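Local atomic coordinates of small S protein (Podospora anserina, PDB entry 2WVQ), a protein that forms the [Het-s] prion and sets off a lethal incompatibility reaction with het-S after fusion of unlike cells. Residues Asp74-Thr77 and Val81-Ala84. The protein carries 2 engineered substitutions. Numbering follows the deposited sequence.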
loop_
_atom_site.group_PDB
_atom_site.type_symbol
_atom_site.label_atom_id
_atom_site.label_comp_id
_atom_site.label_asym_id
_atom_site.label_seq_id
_atom_site.Cartn_x
_atom_site.Cartn_y
_atom_site.Cartn_z
ATOM N N ASP A 74 -15.373 -18.926 9.385
ATOM C CA ASP A 74 -15.086 -18.297 8.093
ATOM C C ASP A 74 -16.020 -17.126 7.804
ATOM O O ASP A 74 -15.700 -16.257 6.992
ATOM C CB ASP A 74 -15.133 -19.317 6.955
ATOM C CG ASP A 74 -14.224 -18.914 5.938
ATOM N N ALA A 75 -17.160 -17.099 8.488
ATOM C CA ALA A 75 -18.130 -16.020 8.340
ATOM C C ALA A 75 -18.548 -15.429 9.695
ATOM O O ALA A 75 -19.696 -15.612 10.116
ATOM C CB ALA A 75 -19.354 -16.518 7.567
ATOM N N PRO A 76 -17.631 -14.693 10.365
ATOM C CA PRO A 76 -17.915 -14.138 11.698
ATOM C C PRO A 76 -19.007 -13.070 11.654
ATOM O O PRO A 76 -19.180 -12.395 10.627
ATOM C CB PRO A 76 -16.582 -13.509 12.109
ATOM C CG PRO A 76 -15.906 -13.177 10.808
ATOM C CD PRO A 76 -16.286 -14.297 9.887
ATOM N N THR A 77 -19.750 -12.925 12.745
ATOM C CA THR A 77 -20.904 -12.019 12.744
ATOM C C THR A 77 -20.620 -10.731 13.516
ATOM O O THR A 77 -21.123 -9.651 13.165
ATOM C CB THR A 77 -22.208 -12.712 13.233
ATOM O OG1 THR A 77 -21.995 -13.359 14.496
ATOM C CG2 THR A 77 -22.669 -13.751 12.205
ATOM N N VAL A 81 -14.830 -8.597 15.034
ATOM C CA VAL A 81 -14.135 -9.746 14.451
ATOM C C VAL A 81 -14.140 -9.610 12.911
ATOM O O VAL A 81 -13.155 -9.964 12.274
ATOM C CB VAL A 81 -14.710 -11.137 14.963
ATOM C CG1 VAL A 81 -13.977 -12.341 14.342
ATOM C CG2 VAL A 81 -14.618 -11.241 16.494
ATOM N N GLN A 82 -15.240 -9.110 12.344
ATOM C CA GLN A 82 -15.309 -8.716 10.902
ATOM C C GLN A 82 -14.260 -7.661 10.558
ATOM O O GLN A 82 -13.667 -7.687 9.471
ATOM C CB GLN A 82 -16.705 -8.184 10.537
ATOM C CG GLN A 82 -17.836 -9.208 10.630
ATOM C CD GLN A 82 -19.197 -8.656 10.229
ATOM O OE1 GLN A 82 -20.108 -9.418 9.928
ATOM N NE2 GLN A 82 -19.346 -7.331 10.218
ATOM N N LEU A 83 -14.052 -6.729 11.487
ATOM C CA LEU A 83 -13.065 -5.673 11.367
ATOM C C LEU A 83 -11.653 -6.217 11.389
ATOM O O LEU A 83 -10.840 -5.836 10.515
ATOM C CB LEU A 83 -13.274 -4.607 12.453
ATOM C CG LEU A 83 -14.230 -3.425 12.329
ATOM C CD1 LEU A 83 -15.658 -3.789 11.990
ATOM C CD2 LEU A 83 -14.242 -2.595 13.599
ATOM N N ALA A 84 -11.358 -7.137 12.340
ATOM C CA ALA A 84 -10.053 -7.797 12.398
ATOM C C ALA A 84 -9.732 -8.632 11.155
ATOM O O ALA A 84 -8.594 -8.674 10.728
ATOM C CB ALA A 84 -9.898 -8.678 13.665
#
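At the N-terminal end of helix 79-108, where the loop from helix 42-62 runs into it, Pro76 packs on Val81 and the side chain of Gln82 reaches the loop. The contact lies in the globular domain of the protein, the part that precedes the prion-forming region. Pro76 and Gln82 are the closest backbone pair, with CA atoms 6.1 Å apart.

The apolar half of the contact is small. The CB of Pro76 points toward the helix and lies 3.6 Å from Val81 CG1. The neighbouring ring atom CG is 4.1 Å from the same methyl. The two side chains meet at a slant. Val81 carries CG1 anti to its own backbone N (chi1 180°), and this branch is the one that meets the ring. Val81 is buried. It also packs on Arg70 and Phe71 of the same loop and on Val18 of helix 18-28, and Pro76 adds to these surroundings.

Gln82 supplies the second half. Its CG is anti to the carbonyl carbon (chi1 -65°), and the chain runs extended from there, which carries the amide to the loop backbone. The CG methylene lies 3.5 Å from Pro76 O. The amide carbon CD is 3.6 Å from Thr77 O, so the end of the side chain lies near two successive carbonyls. Beyond the loop, Gln82 also packs on Leu107 of the second subunit, which places this helix end beside the dimer partner.

The chemistry is therefore mixed. A proline ring against a valine methyl gives apolar packing without direction, while the end of the Gln82 side chain brings a polar amide up against the carbonyls of Pro76 and Thr77. Segment 74-77 thus lies against the start of helix 79-108 by both kinds of contact.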